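Endo-beta-1,2-glucanase (Talaromyces funiculosus, PDB 6IMV) hydrolyses internal beta-1,2-glucosidic bonds of beta-1,2-glucans, as an endo-acting glycoside hydrolase. Local coordinates at residues A[394-399]-A[484-489]; A[326-331]-A[387-392]. All coordinates share one frame; numbering follows the deposited sequence.

Contact 1 of 2, residues A[394-399]-A[484-489]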
ATOM      1  N   LYS A 394       1.298 -16.545  -6.130  1.00 15.79           N
ATOM      2  CA  LYS A 394       1.085 -16.493  -4.696  1.00 17.12           C
ATOM      3  C   LYS A 394       1.968 -17.530  -3.980  1.00 15.98           C
ATOM      4  O   LYS A 394       2.355 -17.285  -2.850  1.00 15.15           O
ATOM      5  CB  LYS A 394      -0.411 -16.542  -4.374  1.00 19.88           C
ATOM      6  CG  LYS A 394      -1.172 -17.799  -4.754  1.00 22.72           C
ATOM      7  CD  LYS A 394      -2.676 -17.564  -4.740  1.00 24.84           C
ATOM      8  CE  LYS A 394      -3.448 -18.868  -4.667  1.00 27.54           C
ATOM      9  NZ  LYS A 394      -4.907 -18.627  -4.753  1.00 29.37           N
ATOM     10  N   GLY A 395       2.319 -18.636  -4.646  1.00 14.67           N
ATOM     11  CA  GLY A 395       3.223 -19.622  -4.074  1.00 14.25           C
ATOM     12  C   GLY A 395       4.610 -19.046  -3.850  1.00 13.64           C
ATOM     13  O   GLY A 395       5.166 -19.126  -2.746  1.00 13.38           O
ATOM     14  N   VAL A 396       5.166 -18.454  -4.909  1.00 13.30           N
ATOM     15  CA  VAL A 396       6.494 -17.873  -4.850  1.00 13.76           C
ATOM     16  C   VAL A 396       6.476 -16.717  -3.838  1.00 13.49           C
ATOM     17  O   VAL A 396       7.339 -16.658  -2.965  1.00 12.97           O
ATOM     18  CB  VAL A 396       6.993 -17.439  -6.242  1.00 13.81           C
ATOM     19  CG1 VAL A 396       8.258 -16.611  -6.147  1.00 13.83           C
ATOM     20  CG2 VAL A 396       7.217 -18.633  -7.160  1.00 13.91           C
ATOM     21  N   GLY A 397       5.467 -15.841  -3.945  1.00 13.10           N
ATOM     22  CA  GLY A 397       5.254 -14.750  -2.994  1.00 13.20           C
ATOM     23  C   GLY A 397       5.322 -15.230  -1.553  1.00 13.08           C
ATOM     24  O   GLY A 397       6.078 -14.699  -0.727  1.00 12.86           O
ATOM     25  N   MET A 398       4.541 -16.268  -1.258  1.00 13.49           N
ATOM     26  CA  MET A 398       4.414 -16.802   0.100  1.00 13.79           C
ATOM     27  C   MET A 398       5.677 -17.568   0.526  1.00 13.38           C
ATOM     28  O   MET A 398       5.975 -17.620   1.717  1.00 14.13           O
ATOM     29  CB  MET A 398       3.190 -17.708   0.215  1.00 14.49           C
ATOM     30  CG  MET A 398       1.889 -16.935   0.266  1.00 15.08           C
ATOM     31  SD  MET A 398       1.841 -15.798   1.671  1.00 17.06           S
ATOM     32  CE  MET A 398       2.180 -14.257   0.824  1.00 14.44           C
ATOM     33  N   ALA A 399       6.416 -18.144  -0.429  1.00 12.93           N
ATOM     34  CA  ALA A 399       7.702 -18.780  -0.111  1.00 12.46           C
ATOM     35  C   ALA A 399       8.677 -17.720   0.428  1.00 12.48           C
ATOM     36  O   ALA A 399       9.357 -17.951   1.446  1.00 12.22           O
ATOM     37  CB  ALA A 399       8.272 -19.497  -1.313  1.00 12.39           C
ATOM     38  N   VAL A 484      13.073 -15.841 -18.011  1.00 19.00           N
ATOM     39  CA  VAL A 484      13.702 -16.061 -16.712  1.00 17.59           C
ATOM     40  C   VAL A 484      12.615 -16.402 -15.693  1.00 17.13           C
ATOM     41  O   VAL A 484      11.803 -15.552 -15.345  1.00 16.92           O
ATOM     42  CB  VAL A 484      14.544 -14.850 -16.273  1.00 17.51           C
ATOM     43  CG1 VAL A 484      15.079 -15.031 -14.861  1.00 17.08           C
ATOM     44  CG2 VAL A 484      15.682 -14.581 -17.258  1.00 17.66           C
ATOM     45  N   PRO A 485      12.564 -17.642 -15.160  1.00 16.06           N
ATOM     46  CA  PRO A 485      11.590 -17.993 -14.130  1.00 15.58           C
ATOM     47  C   PRO A 485      11.806 -17.193 -12.839  1.00 14.98           C
ATOM     48  O   PRO A 485      12.949 -16.758 -12.561  1.00 14.12           O
ATOM     49  CB  PRO A 485      11.858 -19.482 -13.863  1.00 15.97           C
ATOM     50  CG  PRO A 485      12.551 -19.957 -15.121  1.00 16.27           C
ATOM     51  CD  PRO A 485      13.430 -18.784 -15.508  1.00 16.57           C
ATOM     52  N   PHE A 486      10.724 -17.006 -12.073  1.00 13.87           N
ATOM     53  CA  PHE A 486      10.832 -16.466 -10.733  1.00 14.49           C
ATOM     54  C   PHE A 486      11.769 -17.361  -9.915  1.00 13.92           C
ATOM     55  O   PHE A 486      11.769 -18.579 -10.082  1.00 14.23           O
ATOM     56  CB  PHE A 486       9.476 -16.390 -10.024  1.00 14.80           C
ATOM     57  CG  PHE A 486       8.474 -15.388 -10.543  1.00 15.15           C
ATOM     58  CD1 PHE A 486       8.777 -14.491 -11.551  1.00 15.46           C
ATOM     59  CD2 PHE A 486       7.211 -15.325  -9.970  1.00 16.04           C
ATOM     60  CE1 PHE A 486       7.820 -13.597 -12.007  1.00 15.83           C
ATOM     61  CE2 PHE A 486       6.266 -14.409 -10.403  1.00 16.29           C
ATOM     62  CZ  PHE A 486       6.560 -13.575 -11.451  1.00 15.98           C
ATOM     63  N   CYS A 487      12.552 -16.741  -9.031  1.00 13.82           N
ATOM     64  CA  CYS A 487      13.491 -17.456  -8.177  1.00 13.94           C
ATOM     65  C   CYS A 487      12.856 -17.679  -6.802  1.00 14.29           C
ATOM     66  O   CYS A 487      12.024 -16.884  -6.351  1.00 13.74           O
ATOM     67  CB  CYS A 487      14.810 -16.698  -8.069  1.00 13.95           C
ATOM     68  SG  CYS A 487      15.760 -16.703  -9.618  1.00 13.56           S
ATOM     69  N   LEU A 488      13.250 -18.781  -6.160  1.00 14.23           N
ATOM     70  CA  LEU A 488      12.844 -19.125  -4.809  1.00 14.97           C
ATOM     71  C   LEU A 488      13.994 -18.783  -3.859  1.00 15.63           C
ATOM     72  O   LEU A 488      15.153 -18.756  -4.274  1.00 15.61           O
ATOM     73  CB  LEU A 488      12.506 -20.623  -4.744  1.00 15.30           C
ATOM     74  CG  LEU A 488      11.107 -21.045  -5.212  1.00 15.67           C
ATOM     75  CD1 LEU A 488      10.010 -20.346  -4.433  1.00 15.36           C
ATOM     76  CD2 LEU A 488      10.918 -20.802  -6.700  1.00 16.06           C
ATOM     77  N   PRO A 489      13.714 -18.520  -2.563  1.00 15.42           N
ATOM     78  CA  PRO A 489      14.761 -18.234  -1.584  1.00 16.10           C
ATOM     79  C   PRO A 489      15.833 -19.335  -1.519  1.00 16.49           C
ATOM     80  O   PRO A 489      15.497 -20.498  -1.550  1.00 14.83           O
ATOM     81  CB  PRO A 489      14.052 -18.176  -0.223  1.00 15.93           C
ATOM     82  CG  PRO A 489      12.565 -18.069  -0.538  1.00 15.87           C
ATOM     83  CD  PRO A 489      12.368 -18.526  -1.971  1.00 15.57           C
TER

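Contact 2 of 2, residues A[326-331]-A[387-392]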
ATOM      1  N   ASN A 326       8.068  -9.053 -15.331  1.00 13.46           N
ATOM      2  CA  ASN A 326       9.528  -8.977 -15.396  1.00 13.37           C
ATOM      3  C   ASN A 326      10.088  -8.409 -14.082  1.00 13.17           C
ATOM      4  O   ASN A 326      11.115  -8.870 -13.610  1.00 13.62           O
ATOM      5  CB  ASN A 326       9.993  -8.151 -16.597  1.00 13.36           C
ATOM      6  CG  ASN A 326      10.186  -8.961 -17.863  1.00 13.56           C
ATOM      7  OD1 ASN A 326       9.739 -10.105 -17.964  1.00 12.99           O
ATOM      8  ND2 ASN A 326      10.869  -8.368 -18.834  1.00 13.22           N
ATOM      9  N   ALA A 327       9.409  -7.410 -13.499  1.00 12.68           N
ATOM     10  CA  ALA A 327       9.870  -6.785 -12.256  1.00 12.01           C
ATOM     11  C   ALA A 327      10.088  -7.857 -11.185  1.00 11.62           C
ATOM     12  O   ALA A 327      11.018  -7.746 -10.384  1.00 11.34           O
ATOM     13  CB  ALA A 327       8.886  -5.739 -11.780  1.00 11.70           C
ATOM     14  N   GLU A 328       9.216  -8.872 -11.159  1.00 11.31           N
ATOM     15  CA  GLU A 328       9.232  -9.904 -10.122  1.00 11.51           C
ATOM     16  C   GLU A 328      10.271 -10.977 -10.447  1.00 11.66           C
ATOM     17  O   GLU A 328      10.774 -11.617  -9.542  1.00 12.35           O
ATOM     18  CB  GLU A 328       7.829 -10.480  -9.918  1.00 11.47           C
ATOM     19  CG  GLU A 328       6.824  -9.412  -9.521  1.00 11.32           C
ATOM     20  CD  GLU A 328       7.331  -8.438  -8.466  1.00 11.45           C
ATOM     21  OE1 GLU A 328       7.854  -8.911  -7.424  1.00 11.00           O
ATOM     22  OE2 GLU A 328       7.213  -7.212  -8.695  1.00 11.44           O
ATOM     23  N   ARG A 329      10.576 -11.167 -11.734  1.00 11.77           N
ATOM     24  CA  ARG A 329      11.715 -11.984 -12.139  1.00 12.13           C
ATOM     25  C   ARG A 329      12.993 -11.357 -11.568  1.00 12.20           C
ATOM     26  O   ARG A 329      13.820 -12.039 -10.974  1.00 11.82           O
ATOM     27  CB  ARG A 329      11.842 -12.064 -13.665  1.00 12.30           C
ATOM     28  CG  ARG A 329      10.642 -12.669 -14.378  1.00 12.77           C
ATOM     29  CD  ARG A 329      10.825 -12.612 -15.880  1.00 12.97           C
ATOM     30  NE  ARG A 329       9.552 -12.562 -16.574  1.00 13.49           N
ATOM     31  CZ  ARG A 329       8.780 -13.615 -16.791  1.00 13.74           C
ATOM     32  NH1 ARG A 329       9.144 -14.804 -16.332  1.00 14.06           N
ATOM     33  NH2 ARG A 329       7.653 -13.468 -17.465  1.00 13.48           N
ATOM     34  N   ALA A 330      13.117 -10.036 -11.758  1.00 12.10           N
ATOM     35  CA  ALA A 330      14.265  -9.284 -11.291  1.00 11.83           C
ATOM     36  C   ALA A 330      14.310  -9.261  -9.758  1.00 11.38           C
ATOM     37  O   ALA A 330      15.378  -9.455  -9.158  1.00 10.80           O
ATOM     38  CB  ALA A 330      14.217  -7.891 -11.869  1.00 12.40           C
ATOM     39  N   ARG A 331      13.156  -9.046  -9.115  1.00 10.96           N
ATOM     40  CA  ARG A 331      13.130  -8.822  -7.657  1.00 10.49           C
ATOM     41  C   ARG A 331      13.524 -10.115  -6.935  1.00 10.69           C
ATOM     42  O   ARG A 331      14.361 -10.082  -6.014  1.00 10.68           O
ATOM     43  CB  ARG A 331      11.759  -8.312  -7.188  1.00 10.27           C
ATOM     44  CG  ARG A 331      11.777  -7.554  -5.865  1.00  9.69           C
ATOM     45  CD  ARG A 331      10.385  -7.280  -5.298  1.00  9.38           C
ATOM     46  NE  ARG A 331       9.458  -6.678  -6.251  1.00  9.05           N
ATOM     47  CZ  ARG A 331       9.497  -5.410  -6.661  1.00  8.99           C
ATOM     48  NH1 ARG A 331      10.365  -4.559  -6.133  1.00  8.74           N
ATOM     49  NH2 ARG A 331       8.685  -5.011  -7.628  1.00  9.12           N
ATOM     50  N   PHE A 387       4.582  -8.358  -1.822  1.00 11.59           N
ATOM     51  CA  PHE A 387       3.191  -8.114  -2.253  1.00 12.03           C
ATOM     52  C   PHE A 387       3.091  -8.086  -3.782  1.00 11.69           C
ATOM     53  O   PHE A 387       2.171  -8.692  -4.323  1.00 11.80           O
ATOM     54  CB  PHE A 387       2.559  -6.911  -1.539  1.00 11.73           C
ATOM     55  CG  PHE A 387       2.739  -5.564  -2.181  1.00 12.08           C
ATOM     56  CD1 PHE A 387       2.027  -5.214  -3.316  1.00 12.41           C
ATOM     57  CD2 PHE A 387       3.581  -4.619  -1.612  1.00 12.28           C
ATOM     58  CE1 PHE A 387       2.186  -3.965  -3.894  1.00 12.34           C
ATOM     59  CE2 PHE A 387       3.742  -3.373  -2.195  1.00 12.45           C
ATOM     60  CZ  PHE A 387       3.033  -3.041  -3.326  1.00 12.65           C
ATOM     61  N   PRO A 388       4.015  -7.457  -4.549  1.00 11.67           N
ATOM     62  CA  PRO A 388       3.892  -7.436  -6.008  1.00 11.62           C
ATOM     63  C   PRO A 388       4.114  -8.826  -6.628  1.00 11.58           C
ATOM     64  O   PRO A 388       3.530  -9.138  -7.660  1.00 11.08           O
ATOM     65  CB  PRO A 388       4.984  -6.462  -6.494  1.00 11.76           C
ATOM     66  CG  PRO A 388       5.490  -5.781  -5.241  1.00 12.04           C
ATOM     67  CD  PRO A 388       5.204  -6.727  -4.095  1.00 11.75           C
ATOM     68  N   THR A 389       4.954  -9.642  -5.981  1.00 11.53           N
ATOM     69  CA  THR A 389       5.208 -11.009  -6.407  1.00 11.41           C
ATOM     70  C   THR A 389       3.918 -11.834  -6.258  1.00 11.57           C
ATOM     71  O   THR A 389       3.574 -12.630  -7.140  1.00 11.22           O
ATOM     72  CB  THR A 389       6.362 -11.629  -5.612  1.00 11.38           C
ATOM     73  OG1 THR A 389       7.391 -10.655  -5.433  1.00 11.88           O
ATOM     74  CG2 THR A 389       6.922 -12.861  -6.282  1.00 11.36           C
ATOM     75  N   VAL A 390       3.206 -11.618  -5.146  1.00 11.26           N
ATOM     76  CA  VAL A 390       1.997 -12.366  -4.817  1.00 11.52           C
ATOM     77  C   VAL A 390       0.957 -12.205  -5.940  1.00 12.07           C
ATOM     78  O   VAL A 390       0.245 -13.160  -6.254  1.00 11.12           O
ATOM     79  CB  VAL A 390       1.426 -11.939  -3.450  1.00 11.30           C
ATOM     80  CG1 VAL A 390      -0.014 -12.405  -3.264  1.00 11.39           C
ATOM     81  CG2 VAL A 390       2.304 -12.430  -2.309  1.00 11.23           C
ATOM     82  N   LEU A 391       0.877 -11.010  -6.538  1.00 12.56           N
ATOM     83  CA  LEU A 391      -0.102 -10.728  -7.601  1.00 13.08           C
ATOM     84  C   LEU A 391       0.125 -11.634  -8.820  1.00 13.38           C
ATOM     85  O   LEU A 391      -0.839 -11.959  -9.514  1.00 13.29           O
ATOM     86  CB  LEU A 391      -0.027  -9.248  -7.985  1.00 13.68           C
ATOM     87  CG  LEU A 391      -0.487  -8.268  -6.901  1.00 14.01           C
ATOM     88  CD1 LEU A 391      -0.267  -6.829  -7.327  1.00 13.93           C
ATOM     89  CD2 LEU A 391      -1.950  -8.499  -6.541  1.00 14.39           C
ATOM     90  N   PHE A 392       1.379 -12.045  -9.072  1.00 13.17           N
ATOM     91  CA  PHE A 392       1.725 -12.912 -10.210  1.00 13.28           C
ATOM     92  C   PHE A 392       1.798 -14.393  -9.823  1.00 13.66           C
ATOM     93  O   PHE A 392       1.479 -15.256 -10.642  1.00 14.52           O
ATOM     94  CB  PHE A 392       3.040 -12.461 -10.856  1.00 13.20           C
ATOM     95  CG  PHE A 392       2.862 -11.225 -11.697  1.00 13.18           C
ATOM     96  CD1 PHE A 392       2.286 -11.320 -12.954  1.00 12.94           C
ATOM     97  CD2 PHE A 392       3.209  -9.972 -11.215  1.00 12.92           C
ATOM     98  CE1 PHE A 392       2.073 -10.188 -13.718  1.00 13.02           C
ATOM     99  CE2 PHE A 392       3.000  -8.837 -11.982  1.00 12.86           C
ATOM    100  CZ  PHE A 392       2.431  -8.949 -13.232  1.00 13.36           C
TER

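Contact 1 of 2, residues A[394-399]-A[484-489]
The C-terminal loop 484-489 runs in extended form past the first turns of helix 394-405, and V396 and A399 are the helix residues that meet it. V396 touches with both methyls. CG1, anti to the backbone N (chi1 170°), comes to 3.8 Å from C487 O and 4.1 Å from F486 CB, meeting the F486 ring obliquely, while CG2 turns toward L488, 4.3 Å from its CD1. The leucine leaves the loop to one side, but its end bends back: L488 CD1 rests on the methyl of A399, 3.7 Å from A399 CB. One residue on in the loop, the P489 ring reaches the backbone of A399, with P489 CG 3.8 Å from A399 O. No hydrogen bond joins the two segments, so apolar packing lays the loop on the outer part of what is probably an (alpha/alpha)-barrel body. Firmer ties come from outside the two segments: a disulfide from C487 to C333 of helix 318-337 fastens the tail to that body, and NE1 of W400, the residue after A399, gives a hydrogen bond to C487 O, the oxygen V396 CG1 lies against. On helix 23-28, L488 also touches Q23 and L27.

Contact 2 of 2, residues A[326-331]-A[387-392]
This is a buried helix-helix contact in the alpha/alpha-barrel body of the enzyme, where helix 318-337 meets the short helix 387-392, with E328 lying against P388 and T389. The local axes pass 9.5 Å apart at -124°, and E328 and T389 form the closest backbone pair. E328 is bent at chi2 (-44°), which curls its carboxylate toward R331. R331 grips it side-on with two nitrogens, NE giving to OE1 at 3.0 Å and NH2 to OE2 at 2.9 Å, both on the syn sides and nearly in the guanidinium plane. The anti side of E328 OE1 takes a third bond, from T389 OG1 at 2.7 Å, somewhat out of the carboxylate plane, so this oxygen serves two donors and couples the salt bridge to the opposing helix. A glutamine here would probably leave the buried R331 without its counter-charge and set an amide NH2 against one of its N-H donors. P388 lies against one side of the ion pair, its CB off the carboxylate plane, 3.2 Å from E328 OE2, and its CG over one face of the R331 guanidinium. Nearer the backbone, E328 CG meets the F392 ring obliquely, 4.0 Å from F392 CD2.

Contacts 1 and 2 adjoin, their centres about 8 Å apart: helix 387-392 packs on helix 318-337, and helix 394-405, which follows it in the chain, packs on the tail 484-489. F486 bridges them, its CZ packing 3.7 Å from E328 CB, and R329 NH1 probably hydrogen-bonds V484 O at 2.9 Å. On the side of the successive helices, M398 CE packs 3.6 Å from V390 CG2. Contact 2 lies deeper, its centre about 15 Å from that of the chain against about 20 Å for contact 1. Neither contact lines the sugar pocket; the side chain of R331, in contact 2, is about 11 Å from a bound alpha-D-glucopyranose.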